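Local coordinates for glycosyltransferase Gtf1 (Streptococcus gordonii, PDB 5E9T), which is a GT-B-type glycosyltransferase with an added extended antiparallel beta-sheet domain, and assembles with the glycosyltransferase-stabilizing protein Gtf2, at residues A[79-84]-A[113-118]; A[90-95]-A[102-107]; A[159-164]-A[177-182]; A[243-248]-A[280-285]; A[306-311]-A[409-414]. The protein carries 1 engineered substitution. All coordinates share one frame; numbering follows the deposited sequence.

Interaction 1 of 5, residues A[79-84]-A[113-118]; sequences VTLDQV and ITCYLR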
# COMPACT_ATOMS: atom_id res chain seq x y z
N VAL A 79 14.27 27.19 -28.27
CA VAL A 79 15.18 26.31 -29.00
C VAL A 79 14.77 26.28 -30.46
O VAL A 79 13.57 26.22 -30.79
CB VAL A 79 15.18 24.90 -28.38
CG1 VAL A 79 16.05 23.95 -29.20
CG2 VAL A 79 15.66 24.95 -26.94
N THR A 80 15.75 26.32 -31.36
CA THR A 80 15.49 26.53 -32.77
C THR A 80 15.89 25.30 -33.59
O THR A 80 16.68 24.46 -33.15
CB THR A 80 16.25 27.75 -33.32
OG1 THR A 80 17.64 27.44 -33.42
CG2 THR A 80 16.06 28.94 -32.41
N LEU A 81 15.30 25.22 -34.78
CA LEU A 81 15.60 24.15 -35.72
C LEU A 81 17.11 23.97 -35.90
O LEU A 81 17.61 22.84 -35.92
CB LEU A 81 14.96 24.44 -37.07
CG LEU A 81 13.45 24.25 -37.17
CD1 LEU A 81 12.86 25.15 -38.25
CD2 LEU A 81 13.24 22.81 -37.50
N ASP A 82 17.83 25.08 -36.03
CA ASP A 82 19.28 25.02 -36.19
C ASP A 82 19.94 24.34 -35.00
O ASP A 82 20.76 23.43 -35.16
CB ASP A 82 19.84 26.43 -36.39
CG ASP A 82 19.81 26.88 -37.84
OD1 ASP A 82 19.10 26.24 -38.65
OD2 ASP A 82 20.49 27.87 -38.17
N GLN A 83 19.58 24.76 -33.78
CA GLN A 83 20.19 24.19 -32.59
C GLN A 83 19.85 22.71 -32.44
O GLN A 83 20.68 21.91 -32.01
CB GLN A 83 19.77 24.98 -31.35
CG GLN A 83 19.81 26.48 -31.55
CD GLN A 83 19.55 27.25 -30.27
OE1 GLN A 83 20.43 27.37 -29.42
NE2 GLN A 83 18.34 27.77 -30.14
N VAL A 84 18.62 22.33 -32.79
CA VAL A 84 18.24 20.92 -32.75
C VAL A 84 19.10 20.12 -33.71
O VAL A 84 19.65 19.07 -33.36
CB VAL A 84 16.74 20.75 -33.04
CG1 VAL A 84 16.37 19.28 -33.03
CG2 VAL A 84 15.91 21.53 -32.04
N ILE A 113 14.23 12.58 -37.78
CA ILE A 113 13.77 13.34 -36.63
C ILE A 113 12.60 14.22 -37.06
O ILE A 113 12.62 14.82 -38.14
CB ILE A 113 14.90 14.19 -36.00
CG1 ILE A 113 15.36 15.30 -36.94
CG2 ILE A 113 16.07 13.31 -35.61
CD1 ILE A 113 16.04 16.45 -36.23
N THR A 114 11.58 14.28 -36.21
CA THR A 114 10.35 15.01 -36.50
C THR A 114 10.25 16.17 -35.52
O THR A 114 9.99 15.96 -34.33
CB THR A 114 9.14 14.08 -36.40
OG1 THR A 114 9.29 13.00 -37.32
CG2 THR A 114 7.89 14.83 -36.73
N CYS A 115 10.44 17.39 -36.01
CA CYS A 115 10.37 18.58 -35.18
C CYS A 115 8.98 19.18 -35.26
O CYS A 115 8.42 19.33 -36.35
CB CYS A 115 11.41 19.61 -35.62
SG CYS A 115 13.09 18.98 -35.82
N TYR A 116 8.43 19.54 -34.10
CA TYR A 116 7.13 20.19 -34.01
C TYR A 116 7.35 21.63 -33.57
O TYR A 116 7.88 21.86 -32.47
CB TYR A 116 6.21 19.46 -33.03
CG TYR A 116 5.92 18.03 -33.42
CD1 TYR A 116 6.83 17.01 -33.15
CD2 TYR A 116 4.73 17.70 -34.05
CE1 TYR A 116 6.56 15.70 -33.51
CE2 TYR A 116 4.45 16.39 -34.40
CZ TYR A 116 5.37 15.40 -34.13
OH TYR A 116 5.10 14.10 -34.48
N LEU A 117 6.96 22.58 -34.41
CA LEU A 117 7.28 23.96 -34.10
C LEU A 117 6.23 24.57 -33.17
O LEU A 117 5.21 23.97 -32.84
CB LEU A 117 7.37 24.80 -35.37
CG LEU A 117 8.43 24.42 -36.40
CD1 LEU A 117 7.76 24.39 -37.75
CD2 LEU A 117 9.57 25.41 -36.40
N ARG A 118 6.50 25.81 -32.77
CA ARG A 118 5.55 26.60 -31.99
C ARG A 118 4.60 27.31 -32.95
O ARG A 118 3.40 27.01 -32.99
CB ARG A 118 6.29 27.59 -31.09
CG ARG A 118 5.38 28.46 -30.27
CD ARG A 118 6.14 29.53 -29.51
NE ARG A 118 5.27 30.25 -28.60
CZ ARG A 118 5.70 31.14 -27.70
NH1 ARG A 118 6.99 31.40 -27.60
NH2 ARG A 118 4.83 31.75 -26.91
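The backbones come nearest at Leu-81 and Cys-115, whose CA atoms are 7.7 Å apart, so the first turn of helix 81-86 lies over strand 111-117 at side-chain distance, with no hydrogen bond between the two segments. The contact is wholly apolar. Leu-81 carries most of it: CG lies anti to the carbonyl carbon (chi1 -74°), which brings the forked end down toward the sheet, and its two branches divide between two strand residues. CD1 meets Leu-117 CD2 at 3.8 Å, the two leucine side chains crossing at about a right angle, while CD2 rests 4.1 Å from Cys-115 CB. One turn further on, Val-84 offers CG1 to Ile-113 CD1 at 4.3 Å, and the same methyl is equally far from Cys-115 SG. The cysteine thus touches both Leu-81 and Val-84. Thr-80 caps the start of the helix, its OG1 accepting a weak bond from Gln-83 N (3.3 Å), and Val-84 N donates to Thr-80 O to close the first turn. Leu-81 also packs on Val-102 and Tyr-104 of strand 101-106 and on Val-125, and Val-84 reaches Val-128 of strand 125-132. The helix therefore spans three adjacent strands of the extended antiparallel sheet, burying the face that bears Ile-113 and Cys-115.

Interaction 2 of 5, residues A[90-95]-A[102-107]; sequences GQPERS and VRYFYP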
# COMPACT_ATOMS: atom_id res chain seq x y z
N GLY A 90 25.49 13.82 -37.94
CA GLY A 90 25.23 13.65 -39.35
C GLY A 90 24.65 14.90 -39.96
O GLY A 90 24.40 15.92 -39.30
N GLN A 91 24.43 14.83 -41.28
CA GLN A 91 23.68 15.87 -41.95
C GLN A 91 22.51 15.26 -42.70
O GLN A 91 22.67 14.22 -43.35
CB GLN A 91 24.57 16.66 -42.93
CG GLN A 91 25.64 17.52 -42.26
CD GLN A 91 25.09 18.81 -41.71
OE1 GLN A 91 25.04 19.01 -40.49
NE2 GLN A 91 24.69 19.72 -42.59
N PRO A 92 21.33 15.87 -42.63
CA PRO A 92 20.16 15.28 -43.29
C PRO A 92 20.19 15.50 -44.80
O PRO A 92 20.57 16.56 -45.29
CB PRO A 92 18.98 16.00 -42.64
CG PRO A 92 19.54 17.33 -42.25
CD PRO A 92 20.98 17.10 -41.89
N GLU A 93 19.77 14.46 -45.53
CA GLU A 93 19.69 14.56 -46.99
C GLU A 93 18.57 15.50 -47.40
O GLU A 93 18.76 16.39 -48.24
CB GLU A 93 19.46 13.18 -47.59
CG GLU A 93 20.37 12.84 -48.75
CD GLU A 93 21.30 11.70 -48.42
OE1 GLU A 93 20.98 10.54 -48.76
OE2 GLU A 93 22.36 11.96 -47.80
N ARG A 94 17.40 15.33 -46.81
CA ARG A 94 16.18 15.97 -47.27
C ARG A 94 15.44 16.53 -46.06
O ARG A 94 15.68 16.15 -44.92
CB ARG A 94 15.30 14.96 -48.01
CG ARG A 94 15.50 13.56 -47.44
CD ARG A 94 14.62 12.52 -48.09
NE ARG A 94 13.22 12.88 -48.02
CZ ARG A 94 12.21 12.01 -48.05
NH1 ARG A 94 12.44 10.71 -48.14
NH2 ARG A 94 10.96 12.46 -47.98
N SER A 95 14.54 17.46 -46.34
CA SER A 95 13.66 18.01 -45.33
C SER A 95 12.21 17.87 -45.78
O SER A 95 11.92 17.72 -46.97
CB SER A 95 13.99 19.48 -45.04
OG SER A 95 12.89 20.32 -45.35
N VAL A 102 7.97 19.54 -39.03
CA VAL A 102 9.05 19.58 -40.01
C VAL A 102 9.98 18.40 -39.74
O VAL A 102 10.53 18.27 -38.64
CB VAL A 102 9.80 20.93 -40.01
CG1 VAL A 102 8.82 22.07 -40.16
CG2 VAL A 102 10.59 21.14 -38.74
N ARG A 103 10.12 17.52 -40.72
CA ARG A 103 10.90 16.30 -40.57
C ARG A 103 12.23 16.44 -41.29
O ARG A 103 12.32 17.08 -42.34
CB ARG A 103 10.13 15.09 -41.10
CG ARG A 103 8.72 14.95 -40.53
CD ARG A 103 7.92 13.92 -41.30
NE ARG A 103 7.55 12.77 -40.48
CZ ARG A 103 6.42 12.70 -39.77
NH1 ARG A 103 5.56 13.71 -39.78
NH2 ARG A 103 6.16 11.61 -39.06
N TYR A 104 13.27 15.87 -40.69
CA TYR A 104 14.60 15.80 -41.30
C TYR A 104 14.99 14.34 -41.43
O TYR A 104 14.87 13.57 -40.47
CB TYR A 104 15.64 16.55 -40.46
CG TYR A 104 15.49 18.05 -40.46
CD1 TYR A 104 15.84 18.80 -41.57
CD2 TYR A 104 15.01 18.72 -39.34
CE1 TYR A 104 15.71 20.17 -41.57
CE2 TYR A 104 14.88 20.09 -39.34
CZ TYR A 104 15.23 20.81 -40.46
OH TYR A 104 15.10 22.18 -40.45
N PHE A 105 15.47 13.96 -42.61
CA PHE A 105 15.71 12.56 -42.94
C PHE A 105 17.20 12.27 -43.02
O PHE A 105 17.97 13.07 -43.56
CB PHE A 105 15.03 12.20 -44.26
CG PHE A 105 13.53 12.19 -44.20
CD1 PHE A 105 12.82 13.38 -44.19
CD2 PHE A 105 12.83 11.00 -44.15
CE1 PHE A 105 11.44 13.38 -44.13
CE2 PHE A 105 11.46 10.99 -44.09
CZ PHE A 105 10.76 12.18 -44.08
N TYR A 106 17.59 11.12 -42.49
CA TYR A 106 18.98 10.65 -42.50
C TYR A 106 19.00 9.25 -43.09
O TYR A 106 19.18 8.26 -42.36
CB TYR A 106 19.57 10.66 -41.09
CG TYR A 106 19.65 12.02 -40.42
CD1 TYR A 106 18.53 12.62 -39.86
CD2 TYR A 106 20.86 12.70 -40.33
CE1 TYR A 106 18.60 13.86 -39.24
CE2 TYR A 106 20.94 13.94 -39.71
CZ TYR A 106 19.81 14.51 -39.17
OH TYR A 106 19.90 15.74 -38.56
N PRO A 107 18.84 9.13 -44.41
CA PRO A 107 18.71 7.78 -45.00
C PRO A 107 19.94 6.93 -44.83
O PRO A 107 19.83 5.70 -44.82
CB PRO A 107 18.44 8.07 -46.49
CG PRO A 107 18.16 9.54 -46.58
CD PRO A 107 18.87 10.18 -45.43
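Arg-94 and Phe-105 provide both the straightest backbone bond and the main stack of this contact. Among the hydrogen bonds, Phe-105 N donates to Arg-94 O at 3.2 Å with an N-H...O angle of 168°, whereas the bond from Glu-93 N to Phe-105 O is bent and weak. Ser-95 and Tyr-104 follow as an antiparallel non-hydrogen-bonded pair, in which Ser-95 CB lies 3.9 Å from Tyr-104 CE1. The stack is cation-pi: a bend at chi3 (-55°) folds the guanidinium of Arg-94 back over the phenyl ring, with CZ 3.9 Å from the Phe-105 centroid and the planes only 5° apart. Apolar packing gathers round Pro-92. Its CB sits over the face of Tyr-106, 4.0 Å from the ring centroid, as a CH-pi contact, and also touches Tyr-104 CB at 4.0 Å. Gly-90 C meets the edge of the Tyr-106 ring. The ring of Phe-105 also meets that of Phe-112. Where this edge hairpin begins, two backbone bonds, one of them weak, are supplemented by ring and proline contacts; Arg-94 keeps its charge at the surface while its flat group shields one face of Phe-105, although a crystal neighbour touching Arg-94 may help to hold that pose.

Interaction 3 of 5, residues A[159-164]-A[177-182]; sequences ATLYQR and MLIEDG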
# COMPACT_ATOMS: atom_id res chain seq x y z
N ALA A 159 3.66 2.72 -31.14
CA ALA A 159 4.60 3.37 -30.25
C ALA A 159 3.92 3.60 -28.91
O ALA A 159 2.79 4.08 -28.85
CB ALA A 159 5.09 4.69 -30.85
N THR A 160 4.61 3.23 -27.84
CA THR A 160 4.02 3.23 -26.51
C THR A 160 4.96 3.92 -25.53
O THR A 160 6.14 3.58 -25.46
CB THR A 160 3.74 1.80 -26.04
OG1 THR A 160 2.81 1.17 -26.94
CG2 THR A 160 3.15 1.80 -24.63
N LEU A 161 4.42 4.86 -24.77
CA LEU A 161 5.22 5.56 -23.78
C LEU A 161 5.46 4.66 -22.58
O LEU A 161 4.51 4.25 -21.90
CB LEU A 161 4.49 6.83 -23.34
CG LEU A 161 5.19 7.67 -22.30
CD1 LEU A 161 6.52 8.10 -22.87
CD2 LEU A 161 4.34 8.88 -21.94
N TYR A 162 6.73 4.29 -22.33
CA TYR A 162 7.03 3.56 -21.11
C TYR A 162 7.69 4.38 -20.02
O TYR A 162 7.63 3.98 -18.85
CB TYR A 162 7.93 2.37 -21.44
CG TYR A 162 7.18 1.27 -22.14
CD1 TYR A 162 6.46 0.33 -21.42
CD2 TYR A 162 7.16 1.18 -23.53
CE1 TYR A 162 5.76 -0.67 -22.04
CE2 TYR A 162 6.46 0.17 -24.16
CZ TYR A 162 5.76 -0.75 -23.41
OH TYR A 162 5.06 -1.75 -24.03
N GLN A 163 8.30 5.52 -20.34
CA GLN A 163 9.05 6.23 -19.31
C GLN A 163 9.21 7.70 -19.70
O GLN A 163 9.43 8.01 -20.88
CB GLN A 163 10.41 5.56 -19.10
CG GLN A 163 11.48 6.40 -18.45
CD GLN A 163 12.80 5.66 -18.40
OE1 GLN A 163 13.42 5.40 -19.43
NE2 GLN A 163 13.24 5.31 -17.20
N ARG A 164 9.17 8.58 -18.71
CA ARG A 164 9.34 10.00 -18.91
C ARG A 164 10.33 10.53 -17.89
O ARG A 164 10.28 10.16 -16.71
CB ARG A 164 8.02 10.76 -18.80
CG ARG A 164 8.17 12.25 -19.02
CD ARG A 164 6.84 12.99 -18.92
NE ARG A 164 5.85 12.49 -19.87
CZ ARG A 164 4.64 12.08 -19.53
NH1 ARG A 164 4.24 12.12 -18.27
NH2 ARG A 164 3.80 11.65 -20.46
N MSE A 177 9.94 8.80 -14.30
CA MSE A 177 8.70 8.16 -13.91
C MSE A 177 8.33 7.04 -14.88
O MSE A 177 8.66 7.11 -16.05
CB MSE A 177 7.58 9.19 -13.86
CG MSE A 177 7.54 10.05 -15.11
SE MSE A 177 5.88 11.02 -15.29
CE MSE A 177 6.45 12.64 -14.40
N LEU A 178 7.63 6.02 -14.38
CA LEU A 178 7.26 4.87 -15.19
C LEU A 178 5.80 4.98 -15.60
O LEU A 178 4.92 5.20 -14.76
CB LEU A 178 7.47 3.57 -14.42
CG LEU A 178 8.87 3.13 -14.06
CD1 LEU A 178 8.92 1.61 -13.96
CD2 LEU A 178 9.91 3.68 -15.05
N ILE A 179 5.53 4.79 -16.89
CA ILE A 179 4.18 4.89 -17.43
C ILE A 179 3.66 3.49 -17.70
O ILE A 179 4.32 2.68 -18.37
CB ILE A 179 4.15 5.74 -18.71
CG1 ILE A 179 4.84 7.08 -18.45
CG2 ILE A 179 2.72 5.94 -19.17
CD1 ILE A 179 4.15 7.93 -17.41
N GLU A 180 2.47 3.20 -17.17
CA GLU A 180 1.75 1.96 -17.47
C GLU A 180 0.29 2.33 -17.69
O GLU A 180 -0.37 2.81 -16.78
CB GLU A 180 1.90 0.96 -16.31
CG GLU A 180 1.71 -0.49 -16.68
CD GLU A 180 2.10 -1.43 -15.55
OE1 GLU A 180 1.64 -1.22 -14.41
OE2 GLU A 180 2.87 -2.38 -15.80
N ASP A 181 -0.20 2.10 -18.91
CA ASP A 181 -1.59 2.37 -19.28
C ASP A 181 -1.98 3.82 -19.02
O ASP A 181 -2.97 4.12 -18.35
CB ASP A 181 -2.54 1.42 -18.54
CG ASP A 181 -2.03 0.01 -18.51
OD1 ASP A 181 -1.39 -0.41 -19.50
OD2 ASP A 181 -2.26 -0.68 -17.49
N GLY A 182 -1.18 4.74 -19.57
CA GLY A 182 -1.46 6.16 -19.43
C GLY A 182 -1.44 6.64 -17.99
O GLY A 182 -1.88 7.76 -17.70
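Ile-179, level with Tyr-162 in the backbone, packs its side chain on Leu-161, crossing it at an angle. CB lies 3.5 Å from Leu-161 O. There the chain divides: CG2 stays near the same oxygen at 3.7 Å, while CG1, anti to the carbonyl carbon (chi1 -52°), packs 3.9 Å from Leu-161 CG. The tip, CD1, ends 4.3 Å from Arg-164 NH1. These strands, 158-167 and 173-180, form an antiparallel hairpin of the extended sheet, and a classic beta bulge at Tyr-162 and Gln-163 faces Tyr-151 on the preceding strand. Ile-179 N donates to Tyr-162 O at 3.0 Å, approaching from well above the carbonyl plane. The more regular pair beyond it is Arg-164 with Met-177, where Arg-164 N binds Met-177 O (3.1 Å) and Met-177 N returns to Arg-164 O (2.8 Å). The guanidinium of Arg-164 is bound through NH2 to Glu-150. On the other face Gln-163 OE1 accepts from Asn-140 of the Gtf2 chain, and the Tyr-162 ring meets Phe-139 of that chain.

Interaction 4 of 5, residues A[243-248]-A[280-285]; sequences AEHFSE and EAQKRI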
# COMPACT_ATOMS: atom_id res chain seq x y z
N ALA A 243 -19.03 27.13 -9.45
CA ALA A 243 -20.27 26.86 -10.17
C ALA A 243 -21.38 26.71 -9.15
O ALA A 243 -21.14 26.92 -7.96
CB ALA A 243 -20.14 25.61 -11.05
N GLU A 244 -22.60 26.35 -9.57
CA GLU A 244 -23.61 26.04 -8.57
C GLU A 244 -23.18 24.80 -7.81
O GLU A 244 -22.81 23.78 -8.40
CB GLU A 244 -25.00 25.86 -9.18
CG GLU A 244 -26.03 25.35 -8.16
CD GLU A 244 -26.78 26.48 -7.45
OE1 GLU A 244 -28.02 26.41 -7.36
OE2 GLU A 244 -26.14 27.42 -6.97
N HIS A 245 -23.23 24.90 -6.48
CA HIS A 245 -22.59 23.96 -5.58
C HIS A 245 -23.48 22.81 -5.15
O HIS A 245 -23.05 21.99 -4.33
CB HIS A 245 -22.11 24.71 -4.34
CG HIS A 245 -23.23 25.31 -3.56
ND1 HIS A 245 -24.05 26.29 -4.07
CD2 HIS A 245 -23.68 25.07 -2.30
CE1 HIS A 245 -24.96 26.63 -3.17
NE2 HIS A 245 -24.75 25.90 -2.09
N PHE A 246 -24.72 22.73 -5.64
CA PHE A 246 -25.58 21.64 -5.21
C PHE A 246 -26.62 21.35 -6.28
O PHE A 246 -26.97 22.23 -7.08
CB PHE A 246 -26.25 21.95 -3.87
CG PHE A 246 -27.44 22.86 -3.98
CD1 PHE A 246 -27.28 24.22 -4.17
CD2 PHE A 246 -28.73 22.35 -3.86
CE1 PHE A 246 -28.38 25.06 -4.25
CE2 PHE A 246 -29.82 23.18 -3.94
CZ PHE A 246 -29.65 24.54 -4.14
N SER A 247 -27.10 20.11 -6.29
CA SER A 247 -28.19 19.70 -7.17
C SER A 247 -29.50 19.83 -6.40
O SER A 247 -29.75 19.07 -5.46
CB SER A 247 -27.98 18.27 -7.66
OG SER A 247 -29.16 17.77 -8.28
N GLU A 248 -30.33 20.79 -6.81
CA GLU A 248 -31.55 21.07 -6.08
C GLU A 248 -32.64 20.04 -6.39
O GLU A 248 -33.40 19.65 -5.51
CB GLU A 248 -32.03 22.48 -6.40
CG GLU A 248 -33.50 22.73 -6.21
CD GLU A 248 -33.94 24.01 -6.88
OE1 GLU A 248 -33.75 24.12 -8.10
OE2 GLU A 248 -34.46 24.90 -6.20
N GLU A 280 -22.77 37.27 -3.58
CA GLU A 280 -23.37 37.29 -2.25
C GLU A 280 -24.70 36.54 -2.23
O GLU A 280 -25.10 36.02 -1.19
CB GLU A 280 -23.56 38.74 -1.78
CG GLU A 280 -24.29 38.90 -0.44
CD GLU A 280 -23.35 38.85 0.75
OE1 GLU A 280 -23.66 38.11 1.72
OE2 GLU A 280 -22.32 39.54 0.73
N ALA A 281 -25.39 36.48 -3.37
CA ALA A 281 -26.55 35.61 -3.49
C ALA A 281 -26.18 34.18 -3.11
O ALA A 281 -26.89 33.53 -2.33
CB ALA A 281 -27.11 35.67 -4.91
N GLN A 282 -25.06 33.69 -3.64
CA GLN A 282 -24.63 32.32 -3.37
C GLN A 282 -24.06 32.16 -1.98
O GLN A 282 -24.15 31.08 -1.38
CB GLN A 282 -23.58 31.91 -4.41
CG GLN A 282 -23.25 30.43 -4.44
CD GLN A 282 -22.13 30.14 -5.41
OE1 GLN A 282 -21.66 31.03 -6.11
NE2 GLN A 282 -21.73 28.88 -5.49
N LYS A 283 -23.44 33.22 -1.45
CA LYS A 283 -22.93 33.18 -0.09
C LYS A 283 -24.06 32.89 0.89
O LYS A 283 -23.93 32.04 1.77
CB LYS A 283 -22.25 34.51 0.23
CG LYS A 283 -21.41 34.50 1.49
CD LYS A 283 -22.20 35.02 2.68
CE LYS A 283 -21.27 35.66 3.69
NZ LYS A 283 -20.51 36.79 3.09
N ARG A 284 -25.19 33.58 0.73
CA ARG A 284 -26.30 33.38 1.65
C ARG A 284 -26.93 32.00 1.48
O ARG A 284 -27.25 31.34 2.47
CB ARG A 284 -27.33 34.49 1.48
CG ARG A 284 -26.90 35.83 2.09
CD ARG A 284 -27.99 36.88 1.92
NE ARG A 284 -28.92 36.51 0.86
CZ ARG A 284 -28.99 37.13 -0.31
NH1 ARG A 284 -28.20 38.16 -0.58
NH2 ARG A 284 -29.87 36.72 -1.22
N ILE A 285 -27.10 31.54 0.23
CA ILE A 285 -27.72 30.23 0.01
C ILE A 285 -26.89 29.14 0.67
O ILE A 285 -27.37 28.41 1.55
CB ILE A 285 -27.92 29.96 -1.49
CG1 ILE A 285 -28.80 31.04 -2.11
CG2 ILE A 285 -28.55 28.60 -1.69
CD1 ILE A 285 -30.17 31.15 -1.45
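Gln-282 reaches from the first turns of helix 280-293 to Ala-243, joining the helix to the loop after strand 236-241 in the Rossmann-like domain of the GT-B fold that holds the seven-stranded parallel sheet. Its chain is fully stretched, with CG anti to the backbone N (chi1 -168°) and chi2 likewise extended, and this carries the amide outward until NE2 lies 3.2 Å from Ala-243 O. The bond is weak, since the N-H...O angle is only 127°. Beside it, His-245 and Gln-282 run antiparallel, side by side, imidazole and amide planes 37° apart. The ring owes its placing to a chi1 of 63°, which flanks CG with both backbone N and C; its NE2 bonds to Gln-289 OE1, two turns after Gln-282 on the same helix. Tyr-427, from the other Rossmann-like domain, packs against His-245, Gln-282 and Ile-285. Phe-246 CD1 lies over one face of the imidazole. Ile-285 CG2 approaches the edge of that ring near CE1, and is 4.4 Å from Phe-246 CE1.

Interaction 5 of 5, residues A[306-311]-A[409-414]; sequences GSLDQL and TLMEAV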
# COMPACT_ATOMS: atom_id res chain seq x y z
N GLY A 306 -14.66 38.78 -11.77
CA GLY A 306 -14.19 39.90 -12.56
C GLY A 306 -14.23 41.22 -11.82
O GLY A 306 -14.36 41.27 -10.59
N SER A 307 -14.12 42.31 -12.58
CA SER A 307 -14.26 43.68 -12.08
C SER A 307 -14.17 44.63 -13.26
O SER A 307 -13.82 44.24 -14.38
CB SER A 307 -13.21 44.07 -11.05
OG SER A 307 -12.00 44.47 -11.67
N LEU A 308 -14.46 45.90 -12.99
CA LEU A 308 -14.47 46.95 -14.00
C LEU A 308 -13.45 48.01 -13.60
O LEU A 308 -13.56 48.61 -12.53
CB LEU A 308 -15.87 47.55 -14.14
CG LEU A 308 -16.89 46.49 -14.56
CD1 LEU A 308 -18.32 46.98 -14.41
CD2 LEU A 308 -16.62 46.04 -15.99
N ASP A 309 -12.45 48.23 -14.46
CA ASP A 309 -11.43 49.24 -14.17
C ASP A 309 -12.05 50.61 -13.97
O ASP A 309 -11.59 51.40 -13.14
CB ASP A 309 -10.41 49.28 -15.31
CG ASP A 309 -9.22 48.38 -15.06
OD1 ASP A 309 -8.92 48.08 -13.88
OD2 ASP A 309 -8.58 47.96 -16.05
N GLN A 310 -13.08 50.92 -14.75
CA GLN A 310 -13.75 52.21 -14.75
C GLN A 310 -15.13 51.98 -15.35
O GLN A 310 -15.41 50.92 -15.90
CB GLN A 310 -12.96 53.25 -15.55
CG GLN A 310 -13.21 53.23 -17.06
CD GLN A 310 -12.98 51.87 -17.73
OE1 GLN A 310 -12.73 50.85 -17.08
NE2 GLN A 310 -13.03 51.86 -19.06
N LEU A 311 -16.00 52.98 -15.22
CA LEU A 311 -17.31 52.93 -15.85
C LEU A 311 -17.27 53.73 -17.16
O LEU A 311 -16.99 54.93 -17.14
CB LEU A 311 -18.38 53.47 -14.90
CG LEU A 311 -19.25 52.41 -14.23
CD1 LEU A 311 -20.08 53.01 -13.12
CD2 LEU A 311 -20.16 51.80 -15.24
N THR A 409 -20.12 38.83 -18.72
CA THR A 409 -20.84 39.63 -19.70
C THR A 409 -21.73 40.66 -19.02
O THR A 409 -21.71 41.84 -19.39
CB THR A 409 -21.67 38.70 -20.57
OG1 THR A 409 -22.87 38.36 -19.87
CG2 THR A 409 -20.90 37.42 -20.87
N LEU A 410 -22.54 40.22 -18.04
CA LEU A 410 -23.49 41.13 -17.41
C LEU A 410 -22.77 42.28 -16.71
O LEU A 410 -23.25 43.42 -16.73
CB LEU A 410 -24.36 40.38 -16.40
CG LEU A 410 -24.86 38.98 -16.75
CD1 LEU A 410 -25.54 38.35 -15.55
CD2 LEU A 410 -25.82 39.01 -17.93
N MSE A 411 -21.64 41.99 -16.09
CA MSE A 411 -20.88 43.01 -15.38
C MSE A 411 -20.44 44.12 -16.32
O MSE A 411 -20.55 45.30 -15.99
CB MSE A 411 -19.66 42.38 -14.71
CG MSE A 411 -18.98 43.30 -13.72
SE MSE A 411 -17.27 42.56 -13.19
CE MSE A 411 -16.44 42.46 -14.95
N GLU A 412 -19.94 43.73 -17.49
CA GLU A 412 -19.52 44.72 -18.47
C GLU A 412 -20.72 45.36 -19.16
O GLU A 412 -20.69 46.56 -19.46
CB GLU A 412 -18.60 44.07 -19.50
CG GLU A 412 -17.27 43.62 -18.93
CD GLU A 412 -16.41 42.90 -19.95
OE1 GLU A 412 -16.95 42.50 -21.00
OE2 GLU A 412 -15.19 42.75 -19.70
N ALA A 413 -21.78 44.59 -19.41
CA ALA A 413 -23.01 45.17 -19.95
C ALA A 413 -23.56 46.23 -19.01
O ALA A 413 -23.80 47.37 -19.41
CB ALA A 413 -24.04 44.06 -20.20
N VAL A 414 -23.76 45.85 -17.74
CA VAL A 414 -24.14 46.82 -16.72
C VAL A 414 -23.12 47.94 -16.62
O VAL A 414 -23.48 49.10 -16.39
CB VAL A 414 -24.32 46.09 -15.37
CG1 VAL A 414 -24.07 46.98 -14.24
CG2 VAL A 414 -25.65 45.53 -15.25
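Leu-308 and Met-411, a selenomethionine, reach past each other in opposite directions, so that each side chain lies along the other's flank. Met-411 leaves helix 408-415 with CG anti to the backbone N (chi1 -168°) and turns only at chi3, which carries its CE methyl toward the loop. On the way its CG passes 3.8 Å from Leu-308 CD1, SE stands 3.6 Å from Gly-306 C, and CE ends 3.7 Å from Leu-308 CD2. That leucine branch also meets Glu-412 CG at 3.9 Å, where the two side chains cross at a slant. Leu-311 makes a looser touch, CD2 to Val-414 O at 4.4 Å. No hydrogen bond joins the segments; the polar end of Ser-307 turns elsewhere, its OG bonding to Tyr-23 and Thr-486. The backbone of Leu-308 pairs with Tyr-484 and Thr-486, where helix 486-500 begins. A linker between the two parallel sheets, packed on a helix of the second domain and beside the returning C-terminal chain, is characteristic of the interdomain junction of GT-B glycosyltransferases.

In the fold
The five contacts follow the chain from the extended antiparallel sheet to the GT-B body. Interaction 2 is nested inside the loop closed by interaction 1; their centres are 12 Å apart, and they touch through neighbouring strands 101-106 and 111-117. Interaction 3 lies further along the same sheet, its centre about 23 Å from that of interaction 1, where Gtf2 also binds. Interaction 4 belongs to the seven-stranded parallel-sheet domain, and interaction 5 joins the linker after it to the six-stranded one; their centres are 22 Å apart. Interactions 2 and 4, with centres about 59 Å apart, are the most widely separated pair, placing the added sheet's outer edge far from the seven-stranded domain.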